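Local coordinates for AlgX/AlgJ SGNH hydrolase-like domain-containing protein (Eubacterium siraeum, PDB 4NZK), which is of unknown function but belongs to the DHHW family of the SGNH hydrolase clan, and may have a hydrolase-like role, at residues D228-Y234 and K269-T275; R281-K287 and F302-C308; T235-K239 and D314-F320. All blocks are in the same frame, centred on the assembly; numbering follows the deposited sequence.

Contact 1. Residues D228-Y234 and K269-T275. With EDO (1,2-ethanediol), chain C.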
# COMPACT_ATOMS: atom_id res chain seq x y z
N ASP A 228 8.02 1.50 -20.69
CA ASP A 228 9.34 0.98 -20.38
C ASP A 228 9.91 1.69 -19.15
O ASP A 228 9.62 2.87 -18.90
CB ASP A 228 10.29 1.10 -21.59
CG ASP A 228 11.59 0.35 -21.40
OD1 ASP A 228 11.56 -0.73 -20.78
OD2 ASP A 228 12.65 0.82 -21.87
N TYR A 229 10.68 0.96 -18.37
CA TYR A 229 11.31 1.52 -17.16
C TYR A 229 12.56 0.69 -16.79
O TYR A 229 12.78 -0.43 -17.30
CB TYR A 229 10.31 1.52 -15.96
CG TYR A 229 10.12 0.12 -15.39
CD1 TYR A 229 9.18 -0.75 -15.92
CD2 TYR A 229 10.94 -0.35 -14.39
CE1 TYR A 229 9.04 -2.04 -15.43
CE2 TYR A 229 10.83 -1.65 -13.90
CZ TYR A 229 9.87 -2.50 -14.41
OH TYR A 229 9.79 -3.80 -13.95
N THR A 230 13.38 1.28 -15.92
CA THR A 230 14.52 0.61 -15.31
C THR A 230 14.50 0.90 -13.81
O THR A 230 14.36 2.05 -13.42
CB THR A 230 15.87 1.10 -15.84
OG1 THR A 230 15.82 1.27 -17.27
CG2 THR A 230 16.96 0.12 -15.45
N ALA A 231 14.59 -0.14 -12.99
CA ALA A 231 14.65 0.03 -11.54
C ALA A 231 16.08 -0.19 -11.07
O ALA A 231 16.77 -1.08 -11.60
CB ALA A 231 13.70 -0.92 -10.85
N THR A 232 16.49 0.58 -10.07
CA THR A 232 17.79 0.43 -9.40
C THR A 232 17.51 0.23 -7.92
O THR A 232 16.74 1.00 -7.30
CB THR A 232 18.69 1.65 -9.67
OG1 THR A 232 18.84 1.80 -11.09
CG2 THR A 232 20.07 1.47 -9.02
N TYR A 233 18.13 -0.80 -7.36
CA TYR A 233 17.96 -1.17 -5.97
C TYR A 233 19.07 -0.58 -5.08
O TYR A 233 20.25 -0.66 -5.40
CB TYR A 233 17.87 -2.68 -5.83
CG TYR A 233 16.57 -3.24 -6.34
CD1 TYR A 233 16.38 -3.51 -7.68
CD2 TYR A 233 15.52 -3.53 -5.47
CE1 TYR A 233 15.17 -3.99 -8.15
CE2 TYR A 233 14.33 -4.03 -5.92
CZ TYR A 233 14.15 -4.26 -7.26
OH TYR A 233 12.94 -4.74 -7.71
N TYR A 234 18.63 0.03 -3.98
CA TYR A 234 19.50 0.71 -3.04
C TYR A 234 19.28 0.20 -1.62
O TYR A 234 18.22 -0.38 -1.30
CB TYR A 234 19.22 2.22 -3.06
CG TYR A 234 19.59 2.95 -4.32
CD1 TYR A 234 18.74 2.96 -5.42
CD2 TYR A 234 20.77 3.69 -4.40
CE1 TYR A 234 19.07 3.64 -6.57
CE2 TYR A 234 21.10 4.38 -5.55
CZ TYR A 234 20.25 4.34 -6.63
OH TYR A 234 20.56 5.03 -7.78
N LYS A 269 14.66 -1.73 1.75
CA LYS A 269 15.43 -1.22 0.64
C LYS A 269 14.78 0.08 0.19
O LYS A 269 13.71 0.44 0.67
CB LYS A 269 15.40 -2.22 -0.51
CG LYS A 269 14.02 -2.49 -1.03
CD LYS A 269 13.92 -3.74 -1.88
CE LYS A 269 13.93 -4.99 -1.03
NZ LYS A 269 13.91 -6.22 -1.84
N ILE A 270 15.46 0.77 -0.71
CA ILE A 270 14.90 1.89 -1.45
C ILE A 270 15.05 1.54 -2.91
O ILE A 270 16.10 1.04 -3.34
CB ILE A 270 15.63 3.20 -1.19
CG1 ILE A 270 15.46 3.61 0.27
CG2 ILE A 270 15.15 4.31 -2.14
CD1 ILE A 270 16.30 4.78 0.70
N VAL A 271 13.99 1.78 -3.68
CA VAL A 271 14.01 1.46 -5.10
C VAL A 271 13.79 2.74 -5.90
O VAL A 271 12.87 3.49 -5.61
CB VAL A 271 12.92 0.42 -5.48
CG1 VAL A 271 12.99 0.09 -6.95
CG2 VAL A 271 13.05 -0.83 -4.61
N LYS A 272 14.66 2.99 -6.87
CA LYS A 272 14.51 4.10 -7.79
C LYS A 272 14.07 3.54 -9.13
O LYS A 272 14.66 2.60 -9.64
CB LYS A 272 15.82 4.87 -7.96
CG LYS A 272 15.72 6.00 -8.98
CD LYS A 272 17.04 6.76 -9.08
CE LYS A 272 16.94 7.85 -10.14
NZ LYS A 272 18.14 8.74 -10.15
N ILE A 273 13.04 4.16 -9.69
CA ILE A 273 12.48 3.72 -10.99
C ILE A 273 12.53 4.91 -11.93
O ILE A 273 12.08 6.00 -11.59
CB ILE A 273 11.02 3.23 -10.85
CG1 ILE A 273 10.92 2.10 -9.85
CG2 ILE A 273 10.46 2.75 -12.18
CD1 ILE A 273 9.54 1.86 -9.34
N GLU A 274 13.12 4.69 -13.11
CA GLU A 274 13.20 5.70 -14.17
C GLU A 274 12.37 5.13 -15.31
O GLU A 274 12.58 4.01 -15.73
CB GLU A 274 14.65 5.93 -14.62
CG GLU A 274 15.51 6.55 -13.54
CD GLU A 274 16.99 6.47 -13.84
OE1 GLU A 274 17.62 5.41 -13.56
OE2 GLU A 274 17.54 7.47 -14.31
N THR A 275 11.44 5.93 -15.82
CA THR A 275 10.54 5.46 -16.87
C THR A 275 10.72 6.21 -18.17
O THR A 275 11.43 7.22 -18.22
CB THR A 275 9.05 5.62 -16.47
OG1 THR A 275 8.62 6.95 -16.73
CG2 THR A 275 8.80 5.25 -15.00
C1 EDO C . 14.85 -8.07 -5.20
O1 EDO C . 14.54 -8.79 -3.99
C2 EDO C . 16.04 -7.14 -5.00
O2 EDO C . 16.10 -6.58 -3.69
O HOH W 1 16.70 3.44 -12.00

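Contact 2. Residues R281-K287 and F302-C308. With EDO (1,2-ethanediol), chain B.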
# COMPACT_ATOMS: atom_id res chain seq x y z
N ARG A 281 7.72 14.78 -13.79
CA ARG A 281 7.11 14.49 -12.48
C ARG A 281 7.89 13.39 -11.81
O ARG A 281 8.07 12.30 -12.36
CB ARG A 281 5.64 14.09 -12.66
CG ARG A 281 4.77 15.13 -13.32
CD ARG A 281 4.48 16.35 -12.43
NE ARG A 281 3.65 16.00 -11.29
CZ ARG A 281 2.32 15.87 -11.32
NH1 ARG A 281 1.62 16.05 -12.45
NH2 ARG A 281 1.68 15.54 -10.21
N LYS A 282 8.36 13.67 -10.59
CA LYS A 282 9.22 12.77 -9.84
C LYS A 282 8.58 12.52 -8.49
O LYS A 282 8.47 13.43 -7.69
CB LYS A 282 10.64 13.34 -9.72
CG LYS A 282 11.31 13.56 -11.08
CD LYS A 282 12.71 14.14 -10.97
CE LYS A 282 13.31 14.36 -12.34
NZ LYS A 282 14.72 14.82 -12.23
N LEU A 283 8.17 11.28 -8.28
CA LEU A 283 7.37 10.89 -7.13
C LEU A 283 8.22 10.16 -6.12
O LEU A 283 9.03 9.29 -6.47
CB LEU A 283 6.26 9.93 -7.60
CG LEU A 283 5.35 9.32 -6.55
CD1 LEU A 283 4.54 10.40 -5.87
CD2 LEU A 283 4.47 8.26 -7.21
N CYS A 284 8.04 10.50 -4.86
CA CYS A 284 8.58 9.68 -3.78
C CYS A 284 7.39 9.13 -3.00
O CYS A 284 6.48 9.89 -2.64
CB CYS A 284 9.45 10.53 -2.87
SG CYS A 284 10.33 9.58 -1.63
N ILE A 285 7.39 7.83 -2.78
CA ILE A 285 6.35 7.16 -2.02
C ILE A 285 6.93 6.72 -0.68
O ILE A 285 8.00 6.11 -0.62
CB ILE A 285 5.83 5.90 -2.72
CG1 ILE A 285 5.38 6.23 -4.13
CG2 ILE A 285 4.71 5.26 -1.93
CD1 ILE A 285 5.37 5.01 -5.01
N PHE A 286 6.26 7.10 0.38
CA PHE A 286 6.56 6.66 1.72
C PHE A 286 5.41 5.80 2.15
O PHE A 286 4.29 6.26 2.27
CB PHE A 286 6.75 7.83 2.66
CG PHE A 286 8.00 8.61 2.40
CD1 PHE A 286 9.25 8.03 2.59
CD2 PHE A 286 7.93 9.93 1.98
CE1 PHE A 286 10.39 8.76 2.35
CE2 PHE A 286 9.08 10.65 1.72
CZ PHE A 286 10.30 10.05 1.91
N LYS A 287 5.68 4.52 2.35
CA LYS A 287 4.60 3.56 2.49
C LYS A 287 4.83 2.52 3.57
O LYS A 287 5.91 2.41 4.14
CB LYS A 287 4.40 2.86 1.11
CG LYS A 287 5.65 2.30 0.42
CD LYS A 287 6.13 1.03 1.05
CE LYS A 287 7.33 0.42 0.34
NZ LYS A 287 7.64 -0.89 0.98
N PHE A 302 4.69 8.77 -14.21
CA PHE A 302 5.77 9.54 -13.63
C PHE A 302 7.08 9.23 -14.33
O PHE A 302 7.31 8.10 -14.72
CB PHE A 302 5.89 9.23 -12.12
CG PHE A 302 4.73 9.75 -11.32
CD1 PHE A 302 4.76 11.04 -10.82
CD2 PHE A 302 3.59 9.00 -11.11
CE1 PHE A 302 3.69 11.58 -10.13
CE2 PHE A 302 2.51 9.52 -10.42
CZ PHE A 302 2.56 10.82 -9.91
N GLU A 303 7.96 10.24 -14.40
CA GLU A 303 9.28 10.09 -14.97
C GLU A 303 10.22 9.32 -14.03
O GLU A 303 11.02 8.49 -14.48
CB GLU A 303 9.87 11.48 -15.28
CG GLU A 303 11.24 11.40 -15.93
CD GLU A 303 11.83 12.72 -16.43
OE1 GLU A 303 11.07 13.66 -16.82
OE2 GLU A 303 13.09 12.81 -16.48
N GLU A 304 10.12 9.62 -12.73
CA GLU A 304 10.89 8.88 -11.72
C GLU A 304 10.01 8.59 -10.55
O GLU A 304 9.11 9.38 -10.21
CB GLU A 304 12.13 9.66 -11.20
CG GLU A 304 13.16 10.02 -12.26
CD GLU A 304 14.40 10.73 -11.74
OE1 GLU A 304 14.54 11.04 -10.52
OE2 GLU A 304 15.25 10.99 -12.60
N ILE A 305 10.25 7.42 -9.95
CA ILE A 305 9.56 7.00 -8.75
C ILE A 305 10.57 6.48 -7.76
O ILE A 305 11.35 5.59 -8.09
CB ILE A 305 8.50 5.92 -9.03
CG1 ILE A 305 7.47 6.41 -10.06
CG2 ILE A 305 7.76 5.55 -7.75
CD1 ILE A 305 6.89 5.30 -10.88
N TYR A 306 10.53 7.01 -6.55
CA TYR A 306 11.35 6.50 -5.45
C TYR A 306 10.43 5.84 -4.45
O TYR A 306 9.47 6.43 -4.00
CB TYR A 306 12.13 7.63 -4.77
CG TYR A 306 13.13 8.30 -5.68
CD1 TYR A 306 12.71 9.18 -6.67
CD2 TYR A 306 14.49 8.09 -5.53
CE1 TYR A 306 13.62 9.79 -7.52
CE2 TYR A 306 15.41 8.72 -6.37
CZ TYR A 306 14.96 9.57 -7.35
OH TYR A 306 15.86 10.17 -8.19
N VAL A 307 10.74 4.60 -4.10
CA VAL A 307 9.89 3.79 -3.25
C VAL A 307 10.62 3.55 -1.94
O VAL A 307 11.68 2.90 -1.91
CB VAL A 307 9.51 2.44 -3.87
CG1 VAL A 307 8.43 1.77 -3.03
CG2 VAL A 307 9.05 2.60 -5.30
N CYS A 308 10.05 4.09 -0.87
CA CYS A 308 10.62 4.04 0.46
C CYS A 308 9.61 3.55 1.48
O CYS A 308 8.44 3.87 1.40
CB CYS A 308 11.01 5.45 0.86
SG CYS A 308 12.11 6.34 -0.30
C1 EDO B . 10.47 -1.49 -1.56
O1 EDO B . 9.24 -2.07 -1.16
C2 EDO B . 10.83 -0.23 -0.75
O2 EDO B . 10.51 -0.40 0.62
O HOH W 2 16.08 13.07 -9.97
O HOH W 3 14.66 14.83 -15.38

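Contact 3. Residues T235-K239 and D314-F320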
# COMPACT_ATOMS: atom_id res chain seq x y z
N THR A 235 20.27 0.42 -0.78
CA THR A 235 20.14 0.14 0.62
C THR A 235 19.26 1.23 1.24
O THR A 235 18.93 2.22 0.59
CB THR A 235 21.50 0.21 1.32
OG1 THR A 235 22.04 1.54 1.17
CG2 THR A 235 22.42 -0.75 0.72
N THR A 236 18.97 1.07 2.52
CA THR A 236 18.10 2.04 3.23
C THR A 236 18.77 3.38 3.53
O THR A 236 18.10 4.34 3.94
CB THR A 236 17.50 1.42 4.48
OG1 THR A 236 18.54 0.98 5.34
CG2 THR A 236 16.59 0.26 4.11
N ASP A 237 20.08 3.47 3.29
CA ASP A 237 20.76 4.76 3.32
C ASP A 237 21.11 5.25 1.89
O ASP A 237 21.98 6.10 1.70
CB ASP A 237 21.98 4.75 4.23
CG ASP A 237 22.99 3.72 3.87
OD1 ASP A 237 22.74 2.87 3.00
OD2 ASP A 237 24.07 3.76 4.47
N PHE A 238 20.38 4.72 0.91
CA PHE A 238 20.47 5.11 -0.48
C PHE A 238 21.87 4.96 -1.10
O PHE A 238 22.39 5.89 -1.71
CB PHE A 238 19.93 6.52 -0.67
CG PHE A 238 19.49 6.82 -2.08
CD1 PHE A 238 18.55 6.02 -2.70
CD2 PHE A 238 19.97 7.92 -2.78
CE1 PHE A 238 18.12 6.26 -3.99
CE2 PHE A 238 19.54 8.18 -4.08
CZ PHE A 238 18.62 7.34 -4.68
N LYS A 239 22.47 3.80 -0.87
CA LYS A 239 23.71 3.42 -1.53
C LYS A 239 23.33 2.28 -2.46
O LYS A 239 22.56 1.39 -2.10
CB LYS A 239 24.78 2.99 -0.53
CG LYS A 239 25.05 3.96 0.61
CD LYS A 239 25.43 5.37 0.15
CE LYS A 239 25.76 6.23 1.36
NZ LYS A 239 25.90 7.67 1.02
N ASP A 314 16.97 5.21 6.42
CA ASP A 314 18.08 5.68 7.23
C ASP A 314 18.70 6.99 6.78
O ASP A 314 19.90 7.17 6.79
CB ASP A 314 19.13 4.57 7.28
CG ASP A 314 18.66 3.40 8.11
OD1 ASP A 314 18.36 3.61 9.31
OD2 ASP A 314 18.57 2.28 7.56
N LEU A 315 17.84 7.89 6.33
CA LEU A 315 18.21 9.20 5.89
C LEU A 315 17.25 10.23 6.49
O LEU A 315 16.33 9.89 7.20
CB LEU A 315 18.15 9.26 4.37
CG LEU A 315 19.09 8.42 3.56
CD1 LEU A 315 18.78 8.65 2.09
CD2 LEU A 315 20.53 8.77 3.87
N TYR A 316 17.48 11.50 6.16
CA TYR A 316 16.57 12.59 6.53
C TYR A 316 15.71 12.93 5.31
O TYR A 316 16.18 13.44 4.31
CB TYR A 316 17.36 13.79 7.02
CG TYR A 316 16.52 15.00 7.37
CD1 TYR A 316 15.52 14.93 8.34
CD2 TYR A 316 16.73 16.23 6.75
CE1 TYR A 316 14.75 16.04 8.69
CE2 TYR A 316 15.98 17.34 7.08
CZ TYR A 316 14.98 17.25 8.06
OH TYR A 316 14.24 18.35 8.38
N ALA A 317 14.44 12.58 5.39
CA ALA A 317 13.57 12.62 4.22
C ALA A 317 13.47 13.97 3.50
O ALA A 317 13.49 14.01 2.25
CB ALA A 317 12.18 12.04 4.54
N PRO A 318 13.40 15.08 4.24
CA PRO A 318 13.28 16.34 3.49
C PRO A 318 14.51 16.61 2.60
O PRO A 318 14.37 17.13 1.48
CB PRO A 318 13.10 17.39 4.60
CG PRO A 318 12.42 16.60 5.69
CD PRO A 318 13.11 15.25 5.67
N ASP A 319 15.69 16.24 3.07
CA ASP A 319 16.89 16.40 2.26
C ASP A 319 16.90 15.41 1.09
O ASP A 319 17.37 15.73 0.01
CB ASP A 319 18.13 16.23 3.11
CG ASP A 319 18.46 17.47 3.93
OD1 ASP A 319 17.81 18.54 3.80
OD2 ASP A 319 19.45 17.35 4.70
N PHE A 320 16.42 14.19 1.31
CA PHE A 320 16.28 13.22 0.22
C PHE A 320 15.38 13.78 -0.91
O PHE A 320 15.68 13.60 -2.09
CB PHE A 320 15.74 11.91 0.81
CG PHE A 320 15.58 10.81 -0.16
CD1 PHE A 320 16.69 10.11 -0.60
CD2 PHE A 320 14.35 10.44 -0.60
CE1 PHE A 320 16.56 9.05 -1.47
CE2 PHE A 320 14.21 9.39 -1.49
CZ PHE A 320 15.32 8.68 -1.90

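Contact 1. Residues D228-Y234 and K269-T275
Lys269 meets Tyr233 where strand 270-275 begins its antiparallel pairing with strand 229-234, an edge strand of the mixed central sheet. Lys269 CD lies in the plane of the Tyr233 ring, at its edge and 3.9 Å from CD2. A bend further along (chi3 76°) turns NZ to Met264 O and to O2 of an ethanediol, whose C2 covers one face of that ring. Ile270 exchanges two backbone bonds with Tyr234, N to O in both directions. Val271 lies alongside Tyr233 and points the same way. Its CG1 is over the ring face opposite the ethanediol, and Val271 CG2 touches Tyr233 CE2 at 3.7 Å; the phenol oxygen beyond bonds to Ser249 O. Lys272 forms the next hydrogen-bonded pair, with Thr232, and on the reverse face of the sheet its CB packs 3.7 Å from Tyr234 CE1, both chains running in one direction. Ile273 returns to the face of Tyr233, its CG2 set obliquely to the Tyr229 ring and 3.8 Å from CD2, while Tyr229 OH bonds to Ile250 N. Glu274 shares two backbone bonds with Thr230. A water bridges Glu274 OE1, 2.7 Å from the water's oxygen, to Thr230 O and Thr232 OG1. At the end of the strand, Thr275 OG1 bonds to Phe302 O and Asn277 N, leaving Thr275 CG2 to rest 4.1 Å from Tyr229 CB.

Contact 2. Residues R281-K287 and F302-C308
Lys282 and Glu304 share a first torsion of -60°, which puts each CG anti to its own carbonyl carbon; extended from there, the two chains run side by side the same way. In Leu283 it is the backbone N that CG stands opposite (chi1 176°), carrying CD2 to Phe302, 4.0 Å from CE2. Leu283 CB also makes a CH-pi contact over that ring's face, 4.0 Å from its centroid. The ammonium of Lys282 and the carboxylate of Glu304 form only a long salt bridge, NZ to OE2 at 3.9 Å, but a water joins NZ to Glu304 OE1 and a second joins it to Glu303 OE2, whose OE1 bonds to Gly280 N. Tyr306 OH gives its proton to Glu304 OE1 at 2.8 Å from above the carboxylate plane, helping to fix its rotation. The backbones are two parallel strands, 282-287 and 304-309, adjacent in the alpha/beta sheet and joined by a loop crossing. Leu283 and Ile285 each both give and accept a backbone bond; at the start, Arg281 O takes Glu303 N and, weakly, Glu304 N. Helix 317-323 covers the face bearing Cys284, Phe286 and Cys308. There the sulfurs of Cys284 and Cys308 touch at 3.9 Å without bonding, and Cys308 CB packs 3.6 Å from Phe286 CD1, its SG oblique to the ring. On the other face Ile285 CD1 meets Ile305 CG2 at 3.7 Å. NZ of the buried Lys287 makes salt bridges to Asp309 and Asp267 and hydrogen bonds to Asn292 and both oxygens of an ethanediol, probably from the crystallisation liquor.

Contact 3. Residues T235-K239 and D314-F320
Phe238 and Phe320 form a T-shaped pair that joins a hairpin loop to the first turn of helix 317-323. The loop is a type I turn from Thr235 to Phe238, closed by bonds from Phe238 N to Thr235 O and from Thr235 N to Lys239 O; with Phe238 in a left-handed backbone conformation, it fits a type I turn with G1 bulge. The aromatic side is the tight one. With CG swung to the far side of CB from the main-chain N (chi1 -158°), Phe238 presents a ring face to Phe320, whose CE1 points at its centre from 3.6 Å above the plane. The planes meet at 90°, with centroids 5.0 Å apart. Leu315 CD1 closes in on Phe238 CB at 3.7 Å, while Tyr234 stacks on the Phe238 ring. With an alanine here, Phe320 would probably lose the face that its CE1 points into, opening a gap between the loop and the helix and depriving Tyr234 of its stacking partner. Toward solvent the contact thins and turns polar. Asp237 CB comes no closer to Asp314 than 4.1 Å, at its O, and the Asp237 carboxylate leads away. Two hydrogen bonds hold this margin: Asp314 N reaches Thr236 O at 2.9 Å from well above the carbonyl plane, and Thr236 OG1 donates to the anti lone pair of Asp314 OD2 at 2.6 Å.

How the contacts relate
Contacts 1 and 2 belong to one sheet and differ in depth. Contact 2 is buried and parallel, in the sheet interior; contact 1 is antiparallel and only partly buried, at the sheet's margin. Strands 270-275 and 304-309 are neighbours, so the two are continuous through a probable hydrogen bond from Ile273 N to Ile305 O. Contact 3 lies at the surface and pairs no strands: its loop follows directly from strand 229-234, and its helix comes next after strand 304-309, across a short loop. Repeated backbone bonds dominate the first two, whereas a ring pair and two bonds at Asp314 serve the third. Tyr306 and Cys284 touch Phe320, linking contacts 2 and 3.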